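Local coordinates for protein DNA polymerase III subunit beta (Pseudomonas aeruginosa, PDB 4TSZ) that forms the ring-shaped sliding clamp of bacterial replication, tethering DNA polymerases and other proteins to DNA and making synthesis processive, at residues G125-S130 with A185-Q190; G214-V219 with A227-F232; G254-V259 with V310-G315. One frame throughout, in Å; residues are numbered along the deposited sequence.

Contact 1 (G125-S130 with A185-Q190)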
# COMPACT_ATOMS: atom_id res chain seq x y z
N GLY E 125 36.82 -15.32 -8.72
CA GLY E 125 35.74 -16.20 -9.13
C GLY E 125 36.18 -17.64 -9.20
O GLY E 125 37.30 -17.92 -9.65
N SER E 126 35.35 -18.55 -8.70
CA SER E 126 35.61 -19.99 -8.75
C SER E 126 34.89 -20.53 -9.98
O SER E 126 35.38 -21.44 -10.65
CB SER E 126 35.08 -20.69 -7.50
OG SER E 126 35.48 -20.04 -6.30
N LEU E 127 33.73 -19.92 -10.30
CA LEU E 127 32.90 -20.29 -11.43
C LEU E 127 32.24 -19.06 -12.03
O LEU E 127 31.80 -18.18 -11.31
CB LEU E 127 31.82 -21.29 -10.97
CG LEU E 127 31.10 -22.05 -12.09
CD1 LEU E 127 31.78 -23.37 -12.40
CD2 LEU E 127 29.65 -22.24 -11.75
N ASN E 128 32.17 -19.00 -13.36
CA ASN E 128 31.48 -17.93 -14.07
C ASN E 128 30.77 -18.43 -15.31
O ASN E 128 31.33 -19.21 -16.09
CB ASN E 128 32.34 -16.68 -14.31
CG ASN E 128 33.66 -16.84 -15.01
OD1 ASN E 128 33.90 -17.72 -15.84
ND2 ASN E 128 34.53 -15.88 -14.76
N PHE E 129 29.50 -18.04 -15.44
CA PHE E 129 28.64 -18.47 -16.54
C PHE E 129 27.62 -17.40 -16.88
O PHE E 129 27.34 -16.52 -16.06
CB PHE E 129 27.92 -19.79 -16.16
CG PHE E 129 27.01 -19.70 -14.95
CD1 PHE E 129 27.49 -19.94 -13.67
CD2 PHE E 129 25.66 -19.40 -15.11
CE1 PHE E 129 26.64 -19.86 -12.56
CE2 PHE E 129 24.81 -19.31 -13.99
CZ PHE E 129 25.30 -19.56 -12.73
N SER E 130 27.03 -17.51 -18.08
CA SER E 130 25.97 -16.62 -18.54
C SER E 130 24.66 -17.40 -18.54
O SER E 130 24.65 -18.60 -18.81
CB SER E 130 26.29 -16.08 -19.93
OG SER E 130 25.64 -14.84 -20.12
N ALA E 185 20.92 -25.65 -17.29
CA ALA E 185 21.57 -24.50 -17.90
C ALA E 185 22.88 -24.83 -18.66
O ALA E 185 23.46 -23.94 -19.29
CB ALA E 185 21.84 -23.45 -16.83
N GLN E 186 23.32 -26.11 -18.61
CA GLN E 186 24.54 -26.64 -19.25
C GLN E 186 25.81 -25.85 -18.87
O GLN E 186 26.57 -25.41 -19.73
CB GLN E 186 24.36 -26.81 -20.77
N ILE E 187 26.01 -25.66 -17.55
CA ILE E 187 27.14 -24.95 -16.95
C ILE E 187 28.27 -25.98 -16.66
O ILE E 187 28.07 -26.83 -15.79
CB ILE E 187 26.74 -24.20 -15.64
CG1 ILE E 187 25.54 -23.25 -15.84
CG2 ILE E 187 27.93 -23.46 -15.02
CD1 ILE E 187 24.74 -22.96 -14.53
N PRO E 188 29.45 -25.91 -17.33
CA PRO E 188 30.54 -26.84 -16.98
C PRO E 188 31.12 -26.46 -15.60
O PRO E 188 31.41 -25.28 -15.36
CB PRO E 188 31.56 -26.65 -18.11
CG PRO E 188 30.90 -25.75 -19.12
CD PRO E 188 29.87 -24.97 -18.38
N SER E 189 31.21 -27.44 -14.67
CA SER E 189 31.67 -27.17 -13.30
C SER E 189 32.78 -28.07 -12.77
O SER E 189 33.51 -27.63 -11.86
CB SER E 189 30.50 -27.11 -12.32
OG SER E 189 29.67 -28.26 -12.37
N GLN E 190 32.89 -29.32 -13.27
CA GLN E 190 33.88 -30.33 -12.85
C GLN E 190 33.71 -30.82 -11.40
O GLN E 190 34.35 -31.81 -11.03
CB GLN E 190 35.33 -29.88 -13.14

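Contact 2 (G214-V219 with A227-F232)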
# COMPACT_ATOMS: atom_id res chain seq x y z
N GLY E 214 16.55 -10.59 -21.91
CA GLY E 214 17.93 -10.39 -21.49
C GLY E 214 18.71 -11.54 -20.88
O GLY E 214 18.14 -12.56 -20.46
N GLU E 215 20.04 -11.35 -20.82
CA GLU E 215 21.01 -12.28 -20.28
C GLU E 215 21.70 -11.67 -19.06
O GLU E 215 21.80 -10.44 -18.94
CB GLU E 215 22.06 -12.58 -21.36
CG GLU E 215 22.66 -13.98 -21.28
CD GLU E 215 21.93 -15.10 -22.01
OE1 GLU E 215 20.76 -14.91 -22.41
OE2 GLU E 215 22.54 -16.19 -22.15
N VAL E 216 22.17 -12.52 -18.15
CA VAL E 216 22.90 -12.11 -16.95
C VAL E 216 24.18 -12.95 -16.79
O VAL E 216 24.15 -14.17 -16.92
CB VAL E 216 22.01 -12.05 -15.66
CG1 VAL E 216 21.40 -13.40 -15.31
CG2 VAL E 216 22.77 -11.45 -14.47
N GLY E 217 25.29 -12.26 -16.57
CA GLY E 217 26.57 -12.90 -16.31
C GLY E 217 26.69 -13.14 -14.82
O GLY E 217 26.51 -12.21 -14.03
N ILE E 218 26.96 -14.39 -14.42
CA ILE E 218 27.08 -14.77 -13.01
C ILE E 218 28.51 -15.16 -12.67
O ILE E 218 29.15 -15.90 -13.43
CB ILE E 218 26.08 -15.90 -12.60
CG1 ILE E 218 24.60 -15.50 -12.85
CG2 ILE E 218 26.31 -16.42 -11.16
CD1 ILE E 218 24.06 -14.31 -12.04
N VAL E 219 29.00 -14.69 -11.51
CA VAL E 219 30.31 -15.06 -10.98
C VAL E 219 30.06 -15.58 -9.57
O VAL E 219 29.46 -14.89 -8.73
CB VAL E 219 31.39 -13.92 -11.00
CG1 VAL E 219 32.69 -14.38 -10.35
CG2 VAL E 219 31.64 -13.42 -12.42
N ALA E 227 26.31 -10.53 -10.28
CA ALA E 227 25.37 -10.60 -11.40
C ALA E 227 25.51 -9.32 -12.21
O ALA E 227 25.35 -8.23 -11.67
CB ALA E 227 23.95 -10.76 -10.88
N THR E 228 25.86 -9.45 -13.51
CA THR E 228 26.08 -8.33 -14.42
C THR E 228 25.12 -8.37 -15.61
O THR E 228 24.97 -9.43 -16.22
CB THR E 228 27.57 -8.31 -14.89
OG1 THR E 228 28.42 -8.39 -13.74
CG2 THR E 228 27.92 -7.08 -15.70
N THR E 229 24.48 -7.23 -15.95
CA THR E 229 23.56 -7.10 -17.08
C THR E 229 23.96 -5.99 -18.08
O THR E 229 23.20 -5.70 -19.02
CB THR E 229 22.11 -6.90 -16.63
OG1 THR E 229 22.01 -5.64 -15.98
CG2 THR E 229 21.57 -8.06 -15.77
N GLY E 230 25.11 -5.37 -17.88
CA GLY E 230 25.57 -4.31 -18.78
C GLY E 230 25.11 -2.93 -18.35
O GLY E 230 25.86 -1.96 -18.49
N GLU E 231 23.87 -2.85 -17.83
CA GLU E 231 23.30 -1.63 -17.27
C GLU E 231 23.57 -1.57 -15.76
O GLU E 231 23.71 -0.48 -15.19
CB GLU E 231 21.80 -1.48 -17.60
CG GLU E 231 20.93 -2.69 -17.25
CD GLU E 231 19.49 -2.61 -17.71
OE1 GLU E 231 18.59 -2.96 -16.91
OE2 GLU E 231 19.25 -2.23 -18.88
N PHE E 232 23.69 -2.77 -15.11
CA PHE E 232 23.98 -2.90 -13.69
C PHE E 232 24.91 -4.06 -13.31
O PHE E 232 24.97 -5.08 -14.00
CB PHE E 232 22.69 -2.92 -12.83
CG PHE E 232 21.92 -4.23 -12.73
CD1 PHE E 232 22.35 -5.26 -11.89
CD2 PHE E 232 20.72 -4.42 -13.43
CE1 PHE E 232 21.63 -6.46 -11.80
CE2 PHE E 232 20.00 -5.63 -13.34
CZ PHE E 232 20.47 -6.64 -12.52

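Contact 3 (G254-V259 with V310-G315)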
# COMPACT_ATOMS: atom_id res chain seq x y z
N GLY E 254 6.79 -42.12 -1.17
CA GLY E 254 5.40 -41.66 -1.25
C GLY E 254 4.47 -42.55 -2.06
O GLY E 254 4.57 -42.60 -3.29
N ASP E 255 3.60 -43.29 -1.36
CA ASP E 255 2.67 -44.26 -1.95
C ASP E 255 1.30 -43.71 -2.36
O ASP E 255 0.58 -44.36 -3.11
CB ASP E 255 2.49 -45.46 -1.00
CG ASP E 255 1.84 -45.10 0.33
OD1 ASP E 255 2.52 -44.48 1.18
OD2 ASP E 255 0.65 -45.45 0.52
N LYS E 256 0.93 -42.52 -1.87
CA LYS E 256 -0.37 -41.94 -2.15
C LYS E 256 -0.25 -40.78 -3.14
O LYS E 256 0.19 -39.69 -2.77
CB LYS E 256 -1.07 -41.54 -0.84
CG LYS E 256 -1.29 -42.72 0.10
CD LYS E 256 -1.87 -42.31 1.45
CE LYS E 256 -2.21 -43.49 2.33
NZ LYS E 256 -1.00 -44.23 2.78
N LEU E 257 -0.61 -41.03 -4.41
CA LEU E 257 -0.56 -40.00 -5.45
C LEU E 257 -1.92 -39.35 -5.64
O LEU E 257 -2.90 -40.00 -5.98
CB LEU E 257 0.04 -40.50 -6.78
CG LEU E 257 -0.02 -39.54 -8.01
CD1 LEU E 257 0.74 -38.21 -7.78
CD2 LEU E 257 0.50 -40.22 -9.26
N VAL E 258 -1.96 -38.04 -5.38
CA VAL E 258 -3.16 -37.22 -5.49
C VAL E 258 -2.95 -36.22 -6.61
O VAL E 258 -1.93 -35.53 -6.65
CB VAL E 258 -3.51 -36.53 -4.14
CG1 VAL E 258 -4.83 -35.77 -4.22
CG2 VAL E 258 -3.55 -37.54 -3.00
N VAL E 259 -3.89 -36.17 -7.54
CA VAL E 259 -3.90 -35.20 -8.63
C VAL E 259 -5.17 -34.38 -8.42
O VAL E 259 -6.28 -34.93 -8.39
CB VAL E 259 -3.82 -35.81 -10.05
CG1 VAL E 259 -3.82 -34.71 -11.11
CG2 VAL E 259 -2.58 -36.70 -10.21
N VAL E 310 -10.80 -35.03 -6.06
CA VAL E 310 -9.40 -35.22 -6.47
C VAL E 310 -9.26 -36.56 -7.21
O VAL E 310 -10.11 -37.42 -7.06
CB VAL E 310 -8.41 -35.14 -5.27
CG1 VAL E 310 -8.34 -33.72 -4.67
CG2 VAL E 310 -8.71 -36.18 -4.19
N GLU E 311 -8.17 -36.74 -7.99
CA GLU E 311 -7.87 -38.00 -8.65
C GLU E 311 -7.02 -38.77 -7.64
O GLU E 311 -5.84 -38.44 -7.43
CB GLU E 311 -7.08 -37.80 -9.95
CG GLU E 311 -7.92 -37.39 -11.15
CD GLU E 311 -7.13 -37.03 -12.40
OE1 GLU E 311 -6.09 -37.67 -12.66
OE2 GLU E 311 -7.57 -36.11 -13.13
N TYR E 312 -7.67 -39.70 -6.92
CA TYR E 312 -7.03 -40.53 -5.91
C TYR E 312 -7.72 -41.88 -5.73
O TYR E 312 -8.95 -41.93 -5.57
CB TYR E 312 -6.87 -39.81 -4.55
CG TYR E 312 -6.22 -40.69 -3.50
CD1 TYR E 312 -4.87 -41.03 -3.59
CD2 TYR E 312 -6.97 -41.24 -2.46
CE1 TYR E 312 -4.28 -41.89 -2.66
CE2 TYR E 312 -6.39 -42.09 -1.52
CZ TYR E 312 -5.04 -42.41 -1.63
OH TYR E 312 -4.46 -43.25 -0.71
N ASN E 313 -6.93 -42.95 -5.76
CA ASN E 313 -7.35 -44.33 -5.54
C ASN E 313 -6.33 -44.96 -4.59
O ASN E 313 -5.14 -45.04 -4.93
CB ASN E 313 -7.47 -45.10 -6.86
N GLY E 314 -6.79 -45.31 -3.40
CA GLY E 314 -5.94 -45.91 -2.37
C GLY E 314 -6.56 -45.86 -0.99
O GLY E 314 -7.74 -45.55 -0.84
N GLY E 315 -5.74 -46.17 0.01
CA GLY E 315 -6.15 -46.15 1.40
C GLY E 315 -6.38 -44.75 1.94
O GLY E 315 -5.85 -43.77 1.41
O HOH W 1 -2.25 -43.93 -4.86

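Contact 1 (G125-S130 with A185-Q190)
I187 meets F129 and L127 at one edge of the central domain of the sliding clamp, where strand 125-132, an edge strand of an eight-stranded antiparallel sheet, is approached by the loop that follows strand 177-184. From its CB, which points at the strand, the I187 side chain forks. CG2 lies anti to the backbone N and settles between two residues: it is 3.8 Å from F129 CB and 3.9 Å from L127 CD2. CG1, on the other branch, runs out across the start of the F129 ring, 3.9 Å from CD2 of that ring. CD1 then sits over the middle of the same face, a CH-pi contact only 12° off the ring normal. Because CG of F129 stands between its own backbone N and carbonyl carbon (chi1 62°), the ring can present its face to this methyl. L127 crosses I187 at about a right angle and divides its two methyls, with CD2 going to I187 and CD1 to the loop beyond. L168 touches both F129 and I187, so strand 167-173 joins the same apolar cluster. At the more open end, L127 CD1 packs 3.5 Å from the carbonyl O of P188 and 4.0 Å from CB of S189.

Contact 2 (G214-V219 with A227-F232)
A227 and V216 bury the most surface here, with T228 close behind, in the hairpin of strands 215-221 and 224-228. The CB of A227 is held between two aliphatic groups of the facing strand: CG2 of V216 at 3.8 Å and CD1 of I218 at 3.7 Å. I218 is its non-hydrogen-bonded partner in the antiparallel ladder, and the side chain reaches A227 with its tip. V216 gets there differently. Its CG2 is anti to the backbone N, which carries this methyl across the gap between the strands to pack 3.5 Å from the carbonyl O of T228 and 3.8 Å from CG2 of T229. Helix 133-141 closes over V216 and I218 through L136, while L205 of helix 199-208 lies against A227. T228 works mainly through its backbone. It forms the hydrogen-bonded pair with G217, N to O and O to N, both bonds 2.9 Å long and the one to T228 O nearly straight at 167°. CA of A227 adds a C-H···O contact to G217 O. With G217 O and T228 O each taking an N-H in the carbonyl plane, the N-H and C=O groups of G217 and T228 are paired between the strands, and the side chains of V216, I218 and A227 form a largely apolar patch against L136 and L205.

Contact 3 (G254-V259 with V310-G315)
V259 and E311 hold the tight end of this contact. They form a single antiparallel hydrogen-bonded pair: V259 N donates to E311 O at 3.0 Å, and E311 N returns a short bond of 2.6 Å to V259 O, arriving nearly along the C=O axis. Their side chains lie side by side and point the same way; V259 CB and E311 CB are 3.8 Å apart. Next to them, on the buried side, V258 splits its methyls, CG1 against CB of V310 and CG2 against CD1 of Y312, with L287 touching all three residues from strand 282-288. In the C-terminal domain of the clamp, strand 256-261 is an edge strand of one sheet, and the loop connects strands 303-309 and 317-322 of another; this bridge and the packing beside it join the strand to the loop. CG of Y312 is anti to the backbone N (chi1 179°), which sends the ring back along the strand. L257 O meets the ring edge, in plane, 3.3 Å from CD1 of Y312. The hydroxyl donates to G315 O at 2.6 Å, on a lone pair, while the methylenes of K256 slant across the end of the Y312 ring, K256 CG 3.3 Å from Y312 OH. Here the backbones have parted, and a water stands between them: it donates to N313 O and makes weak bonds to D255 O and L257 N. K256 NZ turns away at a bent chi4 to S343 O and a salt bridge with exposed D255.

Contacts 1 and 2 are neighbours in one sheet: strand 125-132 lies beside strand 215-221, with F129 O probably hydrogen-bonded to I218 N at 2.7 Å. The same I218 reaches A227 in contact 2, so the F129 and A227 packing is joined through one residue, although the two centres are 14 Å apart. Contact 3 stands well apart in the C-terminal domain, its centre about 40 Å from that of contact 1 and 44 Å from that of contact 2. Contacts 1 and 3 are nonetheless built alike, each setting a loop against an edge strand of an eight-stranded sheet, 125-132 in one case and 256-261 in the other, whereas contact 2 lies within a hairpin.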